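PDB 2PLC: phosphatidylinositol-specific phospholipase C from Listeria monocytogenes, which belongs to the bacterial phosphatidylinositol-specific phospholipase C family, enzymes with a TIM-barrel type of fold. Local coordinates for residues G23-M28 / H216-S221; I34-T37 / A43-Q46; M48-Q53 / S83-T88; R64-D67 / I71-G74; I102-D107 / M173-P178. One frame throughout, in Å; residues are numbered along the deposited sequence.

Interaction 1: residues G23-M28 / H216-S221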
# COMPACT_ATOMS: atom_id res chain seq x y z
N GLY A 23 0.36 5.15 3.15
CA GLY A 23 -0.21 3.83 2.91
C GLY A 23 -0.55 3.16 4.22
O GLY A 23 -0.16 3.64 5.28
N THR A 24 -1.30 2.06 4.16
CA THR A 24 -1.68 1.33 5.36
C THR A 24 -1.19 -0.12 5.30
O THR A 24 -1.19 -0.74 4.23
CB THR A 24 -3.20 1.32 5.56
OG1 THR A 24 -3.83 0.94 4.33
CG2 THR A 24 -3.71 2.67 6.00
N HIS A 25 -0.75 -0.63 6.45
CA HIS A 25 -0.28 -2.00 6.55
C HIS A 25 -1.48 -2.84 6.96
O HIS A 25 -2.24 -2.44 7.85
CB HIS A 25 0.83 -2.10 7.61
CG HIS A 25 1.13 -3.50 8.04
ND1 HIS A 25 0.93 -3.94 9.33
CD2 HIS A 25 1.62 -4.56 7.36
CE1 HIS A 25 1.28 -5.20 9.43
NE2 HIS A 25 1.71 -5.61 8.25
N ASP A 26 -1.68 -3.97 6.29
CA ASP A 26 -2.80 -4.87 6.57
C ASP A 26 -4.11 -4.07 6.62
O ASP A 26 -4.86 -4.10 7.60
CB ASP A 26 -2.57 -5.62 7.88
CG ASP A 26 -3.19 -7.00 7.88
OD1 ASP A 26 -4.00 -7.33 6.98
OD2 ASP A 26 -2.86 -7.75 8.81
N THR A 27 -4.34 -3.36 5.53
CA THR A 27 -5.48 -2.49 5.32
C THR A 27 -6.84 -2.94 5.87
O THR A 27 -7.55 -2.15 6.49
CB THR A 27 -5.63 -2.23 3.81
OG1 THR A 27 -4.39 -1.72 3.29
CG2 THR A 27 -6.76 -1.23 3.54
N MET A 28 -7.19 -4.21 5.64
CA MET A 28 -8.48 -4.75 6.05
C MET A 28 -8.64 -5.22 7.49
O MET A 28 -9.74 -5.61 7.89
CB MET A 28 -8.89 -5.91 5.13
CG MET A 28 -8.97 -5.54 3.66
SD MET A 28 -9.91 -4.03 3.38
CE MET A 28 -11.61 -4.65 3.46
N HIS A 216 7.97 0.49 5.61
CA HIS A 216 7.06 0.08 6.68
C HIS A 216 7.34 0.69 8.05
O HIS A 216 8.41 0.48 8.63
CB HIS A 216 7.06 -1.44 6.83
CG HIS A 216 6.35 -2.15 5.72
ND1 HIS A 216 6.99 -2.53 4.56
CD2 HIS A 216 5.06 -2.52 5.57
CE1 HIS A 216 6.12 -3.10 3.74
NE2 HIS A 216 4.94 -3.11 4.33
N ILE A 217 6.38 1.45 8.55
CA ILE A 217 6.48 2.05 9.87
C ILE A 217 5.99 0.99 10.88
O ILE A 217 6.39 0.98 12.05
CB ILE A 217 5.55 3.30 9.99
CG1 ILE A 217 5.75 4.24 8.80
CG2 ILE A 217 5.77 4.01 11.31
CD1 ILE A 217 7.09 4.88 8.74
N SER A 218 5.15 0.07 10.40
CA SER A 218 4.57 -1.01 11.20
C SER A 218 5.52 -2.09 11.73
O SER A 218 6.56 -2.37 11.13
CB SER A 218 3.45 -1.67 10.40
OG SER A 218 3.90 -2.03 9.10
N ALA A 219 5.13 -2.72 12.83
CA ALA A 219 5.91 -3.78 13.46
C ALA A 219 5.07 -4.52 14.51
O ALA A 219 4.01 -4.03 14.92
CB ALA A 219 7.15 -3.20 14.10
N THR A 220 5.53 -5.70 14.91
CA THR A 220 4.84 -6.50 15.93
C THR A 220 5.90 -7.08 16.85
O THR A 220 7.06 -7.19 16.46
CB THR A 220 4.12 -7.74 15.37
OG1 THR A 220 3.85 -7.57 13.97
CG2 THR A 220 2.82 -7.95 16.11
N SER A 221 5.46 -7.50 18.02
CA SER A 221 6.33 -8.08 19.03
C SER A 221 5.46 -8.89 19.97
O SER A 221 4.24 -8.68 20.03
CB SER A 221 7.06 -6.98 19.80
OG SER A 221 7.80 -7.50 20.88
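His25 and Ser218 meet where two parallel barrel strands run out into their loops: strand 20-24 ends just before His25, and strand 212-216 of the same sheet ends just before Ile217. This is the arrangement of a TIM-barrel type of fold, whose strand ends carry the loops that line one mouth of the barrel. In His25 a chi1 of 165° swings the ring away from the backbone nitrogen and turns the imidazole toward the loop 216-221. Along that side chain, CB already touches Ser218 OG at 3.4 Å, and CG approaches the same oxygen at 3.3 Å. ND1 packs against Ser218 CB at 3.6 Å, while its hydrogen bond goes to Asp258. CD2 lies 3.8 Å from Ser218 OG, and CE1 is farther from that hydroxyl at 4.1 Å. The serine oxygen thus sits over one face of the imidazole, offset toward the rim, in a packing contact and not a hydrogen bond. Asp26 CB covers the opposite face over the ring centre, so the imidazole lies between the two. His216, whose ND1 is bonded to Gln183 O on strand 180-183, approaches obliquely. Its ring touches that of His25 only loosely, His25 CD2 lying 4.4 Å from His216 CD2.

Interaction 2: residues I34-T37 / A43-Q46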
# COMPACT_ATOMS: atom_id res chain seq x y z
N ILE A 34 -15.11 -13.91 15.01
CA ILE A 34 -14.97 -14.08 16.45
C ILE A 34 -13.51 -14.22 16.89
O ILE A 34 -13.13 -13.72 17.95
CB ILE A 34 -15.82 -15.28 16.96
CG1 ILE A 34 -15.88 -15.29 18.49
CG2 ILE A 34 -15.28 -16.59 16.40
CD1 ILE A 34 -16.52 -14.05 19.11
N THR A 35 -12.68 -14.85 16.06
CA THR A 35 -11.26 -15.01 16.39
C THR A 35 -10.53 -13.66 16.37
O THR A 35 -9.57 -13.45 17.12
CB THR A 35 -10.55 -15.99 15.42
OG1 THR A 35 -11.23 -17.25 15.44
CG2 THR A 35 -9.11 -16.23 15.85
N TRP A 36 -11.00 -12.75 15.53
CA TRP A 36 -10.41 -11.42 15.43
C TRP A 36 -10.66 -10.64 16.72
O TRP A 36 -9.78 -9.94 17.22
CB TRP A 36 -10.99 -10.68 14.23
CG TRP A 36 -10.36 -9.34 13.99
CD1 TRP A 36 -9.20 -9.09 13.31
CD2 TRP A 36 -10.84 -8.08 14.45
NE1 TRP A 36 -8.92 -7.75 13.33
CE2 TRP A 36 -9.91 -7.10 14.03
CE3 TRP A 36 -11.96 -7.67 15.19
CZ2 TRP A 36 -10.07 -5.75 14.32
CZ3 TRP A 36 -12.11 -6.32 15.48
CH2 TRP A 36 -11.17 -5.38 15.04
N THR A 37 -11.87 -10.76 17.28
CA THR A 37 -12.21 -10.06 18.51
C THR A 37 -11.43 -10.62 19.71
O THR A 37 -11.01 -9.88 20.59
CB THR A 37 -13.73 -10.12 18.82
OG1 THR A 37 -14.13 -11.49 18.96
CG2 THR A 37 -14.52 -9.48 17.69
N ALA A 43 -4.00 -8.70 16.46
CA ALA A 43 -4.43 -8.75 15.07
C ALA A 43 -4.81 -7.42 14.43
O ALA A 43 -4.57 -7.21 13.25
CB ALA A 43 -5.59 -9.74 14.94
N GLN A 44 -5.42 -6.52 15.19
CA GLN A 44 -5.85 -5.23 14.64
C GLN A 44 -4.73 -4.28 14.23
O GLN A 44 -3.74 -4.11 14.94
CB GLN A 44 -6.78 -4.54 15.63
CG GLN A 44 -7.44 -3.29 15.08
CD GLN A 44 -8.19 -2.52 16.15
OE1 GLN A 44 -7.84 -2.58 17.32
NE2 GLN A 44 -9.20 -1.77 15.74
N THR A 45 -4.89 -3.65 13.06
CA THR A 45 -3.90 -2.69 12.56
C THR A 45 -4.52 -1.37 12.11
O THR A 45 -3.80 -0.39 11.88
CB THR A 45 -3.12 -3.25 11.38
OG1 THR A 45 -4.04 -3.60 10.34
CG2 THR A 45 -2.32 -4.48 11.80
N GLN A 46 -5.84 -1.34 11.98
CA GLN A 46 -6.55 -0.14 11.54
C GLN A 46 -7.87 0.09 12.29
O GLN A 46 -8.41 -0.82 12.92
CB GLN A 46 -6.86 -0.22 10.04
CG GLN A 46 -5.68 -0.56 9.13
CD GLN A 46 -4.62 0.52 9.11
OE1 GLN A 46 -4.91 1.69 9.34
NE2 GLN A 46 -3.37 0.13 8.84
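Trp36 and Ala43 bring the backbones closest, their CA atoms 6.6 Å apart, as the chain leaves helix 34-38, passes through the short helix 40-43 and gives up helical geometry at Gln44. The contact is thus a local one between helix 34-38 and the end of helix 40-43 with the residue after it, and the indole spans the distance. With chi1 at -175°, Trp36 extends its ring away from its own amide nitrogen and out to the second segment. The pyrrole end meets Ala43, whose methyl CB lies 4.0 Å from Trp36 CD1. At the benzo end, Trp36 CZ2 meets the aliphatic part of Gln44 obliquely, 3.7 Å from Gln44 CG and equally near its CB. Gln44 is extended, and its amide lies 84° to the indole plane; its nitrogen NE2 reaches no nearer than 4.2 Å to Trp36 CH2. The amide therefore stands nearly upright to the ring and its polar atoms look to other partners: Gln44 NE2 makes a weak hydrogen bond of 3.1 Å to Gln46 O, and OE1 a weak one to Lys40. Ser29 draws the two sides together, its OG bonded to Ala43 O and weakly to Trp36 NE1. Beyond the two segments the indole packs on Ile76 and Leu78 of strand 76-78, which joins this helical excursion to the small antiparallel sheet of strands 70-73 and 76-78.

Interaction 3: residues M48-Q53 / S83-T88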
# COMPACT_ATOMS: atom_id res chain seq x y z
N MET A 48 -10.05 2.73 10.69
CA MET A 48 -10.83 3.23 9.56
C MET A 48 -11.12 2.11 8.57
O MET A 48 -10.29 1.23 8.37
CB MET A 48 -10.09 4.35 8.82
CG MET A 48 -10.05 5.69 9.55
SD MET A 48 -9.17 6.98 8.62
CE MET A 48 -7.49 6.33 8.65
N SER A 49 -12.31 2.14 7.97
CA SER A 49 -12.67 1.14 6.97
C SER A 49 -11.91 1.49 5.69
O SER A 49 -11.36 2.59 5.58
CB SER A 49 -14.18 1.13 6.71
OG SER A 49 -14.60 2.33 6.08
N LEU A 50 -11.89 0.56 4.74
CA LEU A 50 -11.19 0.77 3.47
C LEU A 50 -11.59 2.08 2.82
O LEU A 50 -10.74 2.89 2.48
CB LEU A 50 -11.48 -0.39 2.51
CG LEU A 50 -10.93 -0.31 1.08
CD1 LEU A 50 -9.43 -0.06 1.08
CD2 LEU A 50 -11.23 -1.61 0.37
N TYR A 51 -12.89 2.30 2.73
CA TYR A 51 -13.39 3.51 2.11
C TYR A 51 -12.99 4.78 2.84
O TYR A 51 -12.70 5.80 2.20
CB TYR A 51 -14.91 3.42 1.96
CG TYR A 51 -15.43 4.53 1.10
CD1 TYR A 51 -15.19 4.54 -0.28
CD2 TYR A 51 -16.08 5.63 1.67
CE1 TYR A 51 -15.57 5.63 -1.07
CE2 TYR A 51 -16.46 6.73 0.90
CZ TYR A 51 -16.20 6.73 -0.48
OH TYR A 51 -16.56 7.83 -1.25
N GLN A 52 -12.97 4.73 4.16
CA GLN A 52 -12.59 5.90 4.95
C GLN A 52 -11.12 6.24 4.74
O GLN A 52 -10.75 7.42 4.71
CB GLN A 52 -12.84 5.66 6.43
CG GLN A 52 -14.28 5.38 6.77
CD GLN A 52 -14.50 5.31 8.26
OE1 GLN A 52 -15.35 6.02 8.80
NE2 GLN A 52 -13.72 4.48 8.95
N GLN A 53 -10.29 5.21 4.61
CA GLN A 53 -8.85 5.38 4.40
C GLN A 53 -8.58 6.07 3.07
O GLN A 53 -7.73 6.96 2.99
CB GLN A 53 -8.15 4.02 4.42
CG GLN A 53 -8.16 3.32 5.77
CD GLN A 53 -7.50 1.96 5.71
OE1 GLN A 53 -6.52 1.77 4.98
NE2 GLN A 53 -8.04 1.00 6.46
N SER A 83 -13.96 -9.35 -3.92
CA SER A 83 -14.93 -8.70 -4.78
C SER A 83 -15.43 -7.43 -4.11
O SER A 83 -15.65 -6.41 -4.77
CB SER A 83 -16.11 -9.63 -5.09
OG SER A 83 -16.80 -9.99 -3.90
N GLY A 84 -15.57 -7.49 -2.79
CA GLY A 84 -16.03 -6.34 -2.03
C GLY A 84 -14.98 -5.24 -2.07
O GLY A 84 -15.30 -4.07 -2.28
N VAL A 85 -13.73 -5.64 -1.88
CA VAL A 85 -12.60 -4.71 -1.90
C VAL A 85 -12.49 -4.05 -3.28
O VAL A 85 -12.41 -2.82 -3.37
CB VAL A 85 -11.27 -5.44 -1.56
CG1 VAL A 85 -10.09 -4.51 -1.74
CG2 VAL A 85 -11.31 -5.95 -0.14
N LEU A 86 -12.52 -4.85 -4.34
CA LEU A 86 -12.43 -4.33 -5.70
C LEU A 86 -13.56 -3.37 -6.04
O LEU A 86 -13.33 -2.36 -6.69
CB LEU A 86 -12.39 -5.47 -6.72
CG LEU A 86 -11.13 -6.33 -6.67
CD1 LEU A 86 -11.15 -7.39 -7.75
CD2 LEU A 86 -9.90 -5.44 -6.82
N GLU A 87 -14.77 -3.66 -5.56
CA GLU A 87 -15.90 -2.78 -5.85
C GLU A 87 -15.74 -1.45 -5.13
O GLU A 87 -16.10 -0.40 -5.66
CB GLU A 87 -17.23 -3.42 -5.46
CG GLU A 87 -18.38 -2.43 -5.54
CD GLU A 87 -19.72 -3.09 -5.62
OE1 GLU A 87 -20.26 -3.48 -4.57
OE2 GLU A 87 -20.24 -3.20 -6.75
N THR A 88 -15.19 -1.50 -3.92
CA THR A 88 -14.97 -0.30 -3.15
C THR A 88 -13.91 0.57 -3.82
O THR A 88 -14.13 1.76 -4.04
CB THR A 88 -14.52 -0.63 -1.71
OG1 THR A 88 -15.54 -1.40 -1.05
CG2 THR A 88 -14.27 0.65 -0.91
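Gly84 O is gripped twice by Thr88, the residue that presses on Leu50 and Tyr51 across the contact. Thr88 N donates to it at 3.1 Å, and Thr88 OG1 donates at 2.9 Å from the opposite face of the carbonyl plane. Tied back to its own helix in this way, the threonine hydroxyl fixes the rotation of the side chain and places CG2 anti to the backbone N, turned to the other helix. That methyl fits between two neighbours: it lies 4.0 Å from Leu50 CD2, the two side chains running antiparallel alongside each other, and the same distance from Tyr51 CB. It also comes up at the edge of the Tyr51 ring, near the ring plane, while the phenol oxygen is bonded to Lys95. Leu50 (chi1 175°) brings CD2 against side chains of helix 82-95, where it lies perpendicular to Val85 and meets Val85 CG1 at 3.8 Å. Across the contact no hydrogen bond forms; the helices meet through methyl groups, the Tyr51 CB and its ring edge. The start of helix 50-55 is secured separately: Ser49 is its N-cap, OG accepting weakly from Gln52 N, and Gln53 NE2 reaches back to Met48 O at 3.0 Å, approaching from above the carbonyl plane. Helix 82-95, which is on the path between the parallel strands 60-65 and 101-107, is thereby packed on helix 50-55; Leu50 also touches Thr27 and Ile89, and Leu86 touches Leu122 and Ile123 of helix 114-125.

Interaction 4: residues R64-D67 / I71-G74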
# COMPACT_ATOMS: atom_id res chain seq x y z
N ARG A 64 -4.61 -8.90 1.85
CA ARG A 64 -4.21 -10.30 2.00
C ARG A 64 -5.44 -11.18 1.77
O ARG A 64 -6.47 -10.99 2.44
CB ARG A 64 -3.67 -10.55 3.41
CG ARG A 64 -2.87 -9.40 4.02
CD ARG A 64 -1.48 -9.30 3.44
NE ARG A 64 -0.69 -8.28 4.13
CZ ARG A 64 0.10 -8.51 5.17
NH1 ARG A 64 0.21 -9.73 5.67
NH2 ARG A 64 0.82 -7.53 5.70
N ALA A 65 -5.33 -12.15 0.87
CA ALA A 65 -6.45 -13.04 0.56
C ALA A 65 -6.05 -14.50 0.38
O ALA A 65 -4.87 -14.82 0.27
CB ALA A 65 -7.16 -12.54 -0.70
N LYS A 66 -7.05 -15.38 0.37
CA LYS A 66 -6.85 -16.82 0.17
C LYS A 66 -7.62 -17.24 -1.08
O LYS A 66 -8.48 -16.49 -1.56
CB LYS A 66 -7.31 -17.61 1.39
CG LYS A 66 -6.37 -17.45 2.57
CD LYS A 66 -6.69 -18.42 3.69
CE LYS A 66 -5.70 -18.28 4.83
NZ LYS A 66 -6.09 -19.11 6.00
N ASP A 67 -7.33 -18.43 -1.62
CA ASP A 67 -7.99 -18.89 -2.85
C ASP A 67 -9.52 -19.00 -2.85
O ASP A 67 -10.13 -19.23 -3.89
CB ASP A 67 -7.31 -20.14 -3.44
CG ASP A 67 -7.38 -21.36 -2.52
OD1 ASP A 67 -8.06 -21.32 -1.48
OD2 ASP A 67 -6.72 -22.37 -2.86
N ILE A 71 -10.83 -12.19 2.43
CA ILE A 71 -9.76 -11.44 3.07
C ILE A 71 -9.42 -12.06 4.42
O ILE A 71 -10.29 -12.28 5.26
CB ILE A 71 -10.14 -9.94 3.26
CG1 ILE A 71 -10.60 -9.34 1.92
CG2 ILE A 71 -8.96 -9.16 3.82
CD1 ILE A 71 -9.67 -9.61 0.75
N TYR A 72 -8.13 -12.32 4.62
CA TYR A 72 -7.65 -12.96 5.84
C TYR A 72 -6.44 -12.30 6.50
O TYR A 72 -5.78 -11.43 5.95
CB TYR A 72 -7.28 -14.42 5.57
CG TYR A 72 -8.44 -15.37 5.37
CD1 TYR A 72 -9.08 -15.46 4.14
CD2 TYR A 72 -8.90 -16.17 6.41
CE1 TYR A 72 -10.15 -16.33 3.95
CE2 TYR A 72 -9.96 -17.04 6.24
CZ TYR A 72 -10.58 -17.12 5.00
OH TYR A 72 -11.65 -17.97 4.83
N HIS A 73 -6.17 -12.78 7.71
CA HIS A 73 -5.03 -12.37 8.51
C HIS A 73 -4.64 -13.72 9.11
O HIS A 73 -5.01 -14.05 10.24
CB HIS A 73 -5.45 -11.40 9.61
CG HIS A 73 -4.31 -10.95 10.46
ND1 HIS A 73 -3.76 -11.73 11.46
CD2 HIS A 73 -3.59 -9.80 10.45
CE1 HIS A 73 -2.76 -11.08 12.03
NE2 HIS A 73 -2.64 -9.91 11.43
N GLY A 74 -3.95 -14.52 8.30
CA GLY A 74 -3.57 -15.85 8.74
C GLY A 74 -4.83 -16.69 8.75
O GLY A 74 -5.56 -16.74 7.75
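The bond from Tyr72 N to Arg64 O accompanies a single beta bridge of Ala65 with Ile71, which sets the end of strand 60-65 beside strand 70-73 across the short connection 66-70. Arg64 supplies the acceptor: its O takes the Tyr72 N-H at 3.0 Å in a fairly straight bond (161° at the hydrogen). The same oxygen takes a CA-H...O contact from Ile71 CA at 3.4 Å. Arg64 CB leans on Tyr72 O at 3.4 Å, but the guanidinium bends away from the contact, and its NE forms a salt bridge with Asp62. Ala65 adds a small apolar touch, its CB lying 4.1 Å from Ile71 CD1, while its backbone is bonded to strand 101-107 through Lys106. Lys66 does most of the side-chain work. CG stands anti to the carbonyl carbon (chi1 -72°), and the extended chain passes over the Tyr72 ring, roughly perpendicular to the tyrosine side chain. Its CD sits over the middle of one face, 3.9 Å from the Tyr72 ring centroid in a CH-pi contact, and the ammonium NZ follows off-centre, 4.5 Å from that centroid, as a cation-pi partner. Tyr72 OH, at the far end of the ring, is hydrogen-bonded to Asn68 ND2. Past the ring, Lys66 NZ donates to Gly74 O at 3.0 Å, from a position 47° out of the carbonyl plane.

Interaction 5: residues I102-D107 / M173-P178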
# COMPACT_ATOMS: atom_id res chain seq x y z
N ILE A 102 -2.09 2.15 -5.33
CA ILE A 102 -1.08 1.11 -5.42
C ILE A 102 -1.59 0.03 -4.47
O ILE A 102 -1.87 0.30 -3.31
CB ILE A 102 0.28 1.63 -4.96
CG1 ILE A 102 0.66 2.87 -5.78
CG2 ILE A 102 1.34 0.53 -5.12
CD1 ILE A 102 1.86 3.60 -5.27
N MET A 103 -1.72 -1.19 -4.98
CA MET A 103 -2.25 -2.28 -4.19
C MET A 103 -1.41 -3.54 -4.15
O MET A 103 -1.14 -4.16 -5.18
CB MET A 103 -3.65 -2.61 -4.69
CG MET A 103 -4.30 -3.80 -4.01
SD MET A 103 -5.92 -4.15 -4.68
CE MET A 103 -5.63 -5.70 -5.46
N ARG A 104 -1.02 -3.92 -2.94
CA ARG A 104 -0.26 -5.13 -2.73
C ARG A 104 -1.30 -6.23 -2.51
O ARG A 104 -2.16 -6.10 -1.64
CB ARG A 104 0.60 -4.99 -1.48
CG ARG A 104 1.32 -6.26 -1.08
CD ARG A 104 1.92 -6.12 0.30
NE ARG A 104 2.65 -7.32 0.70
CZ ARG A 104 3.37 -7.42 1.81
NH1 ARG A 104 3.45 -6.39 2.64
NH2 ARG A 104 4.05 -8.52 2.07
N LEU A 105 -1.27 -7.25 -3.35
CA LEU A 105 -2.20 -8.36 -3.22
C LEU A 105 -1.37 -9.58 -2.87
O LEU A 105 -0.60 -10.07 -3.69
CB LEU A 105 -2.97 -8.58 -4.52
CG LEU A 105 -3.91 -9.79 -4.56
CD1 LEU A 105 -4.92 -9.72 -3.42
CD2 LEU A 105 -4.62 -9.85 -5.90
N LYS A 106 -1.51 -10.04 -1.64
CA LYS A 106 -0.75 -11.18 -1.15
C LYS A 106 -1.55 -12.47 -0.97
O LYS A 106 -2.70 -12.45 -0.52
CB LYS A 106 -0.10 -10.80 0.18
CG LYS A 106 0.88 -11.82 0.70
CD LYS A 106 1.39 -11.44 2.08
CE LYS A 106 2.52 -12.35 2.50
NZ LYS A 106 2.14 -13.79 2.38
N ASP A 107 -0.92 -13.58 -1.35
CA ASP A 107 -1.49 -14.91 -1.22
C ASP A 107 -1.19 -15.28 0.23
O ASP A 107 -0.05 -15.60 0.58
CB ASP A 107 -0.77 -15.87 -2.18
CG ASP A 107 -1.33 -17.29 -2.16
OD1 ASP A 107 -2.23 -17.60 -1.34
OD2 ASP A 107 -0.84 -18.12 -2.97
N MET A 173 2.79 -5.16 -11.68
CA MET A 173 4.09 -5.80 -11.54
C MET A 173 4.18 -6.70 -10.30
O MET A 173 3.25 -6.78 -9.50
CB MET A 173 5.20 -4.73 -11.51
CG MET A 173 4.85 -3.49 -10.69
SD MET A 173 6.00 -2.11 -10.85
CE MET A 173 5.55 -1.45 -12.45
N GLN A 174 5.32 -7.36 -10.16
CA GLN A 174 5.57 -8.27 -9.05
C GLN A 174 6.06 -7.53 -7.80
O GLN A 174 6.89 -6.62 -7.89
CB GLN A 174 6.63 -9.29 -9.47
CG GLN A 174 6.98 -10.30 -8.41
CD GLN A 174 8.43 -10.74 -8.49
OE1 GLN A 174 9.09 -10.57 -9.52
NE2 GLN A 174 8.93 -11.29 -7.39
N PHE A 175 5.52 -7.91 -6.65
CA PHE A 175 5.92 -7.32 -5.38
C PHE A 175 7.32 -7.84 -5.11
O PHE A 175 7.55 -9.05 -5.17
CB PHE A 175 4.97 -7.77 -4.26
CG PHE A 175 5.30 -7.19 -2.91
CD1 PHE A 175 4.87 -5.91 -2.56
CD2 PHE A 175 6.04 -7.92 -1.98
CE1 PHE A 175 5.16 -5.38 -1.31
CE2 PHE A 175 6.33 -7.39 -0.73
CZ PHE A 175 5.90 -6.12 -0.39
N GLY A 176 8.25 -6.94 -4.85
CA GLY A 176 9.62 -7.36 -4.59
C GLY A 176 10.49 -7.36 -5.83
O GLY A 176 11.61 -7.88 -5.81
N ALA A 177 9.99 -6.79 -6.92
CA ALA A 177 10.73 -6.71 -8.17
C ALA A 177 11.97 -5.83 -7.97
O ALA A 177 12.04 -5.06 -7.01
CB ALA A 177 9.84 -6.14 -9.28
N PRO A 178 12.96 -5.93 -8.87
CA PRO A 178 14.20 -5.15 -8.79
C PRO A 178 14.03 -3.63 -8.71
O PRO A 178 14.91 -2.93 -8.21
CB PRO A 178 14.94 -5.55 -10.06
CG PRO A 178 14.52 -6.96 -10.25
CD PRO A 178 13.03 -6.87 -10.00
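Arg104 is stretched out from CG to NE, with chi1 at 173°, and Phe175 has a similarly trans chi1 of -179°, which brings the guanidinium and the phenyl ring together although Arg104 CA and Phe175 CA are 7.1 Å apart. They meet face to face as a guanidinium-phenyl stack, planes only 9° apart and centres 4.2 Å apart. The overlap is offset: Phe175 CZ lies over the centre of the guanidinium, 3.6 Å from Arg104 CZ, while Arg104 NE lies over the phenyl face, offset toward its rim. Arg104 NH2 reaches on to Phe175 CE2 at 3.8 Å. The arginine's aliphatic part continues the contact on the same face, with Arg104 CD 3.7 Å from Phe175 CE1 and Arg104 CG 3.9 Å from Phe175 CD1. A cation-pi attraction is thus added to plain apolar cover. Arg104 NH2 also makes a salt bridge with Glu157, which would help set the in-plane direction of the guanidinium. Phe175 is the second residue of a type II turn, closed by Ala177 N donating to Gln174 O at 3.3 Å; Gly176, at its third position, has the positive phi of such a turn. In the fold, Arg104 lies on strand 101-107, flanked by strand 60-65 and strand 152-157, while Phe175 follows directly on strand 169-174, the next partner of strand 152-157, so the stack spans the strand between them.

Interactions 1 and 5 are nearest the chain centre, interaction 1 where strands 20-24 and 212-216 run into loops, interaction 5 between the body of strand 101-107 and the turn after strand 169-174. Both rest on flat groups: a hydroxyl over an imidazole, a guanidinium on a phenyl. Interactions 3 and 4 are partly buried. Interaction 4, bonded to strand 101-107 of interaction 5, combines a backbone bridge, a lysine over a tyrosine ring and a lysine-to-carbonyl hydrogen bond; interaction 3 is apolar helix packing. Interaction 2, farthest out though its touching residues are buried, sets an indole against an alanine and a glutamine's aliphatic part. Gln46 and Gln53 tie interactions 2 and 3 to interaction 1.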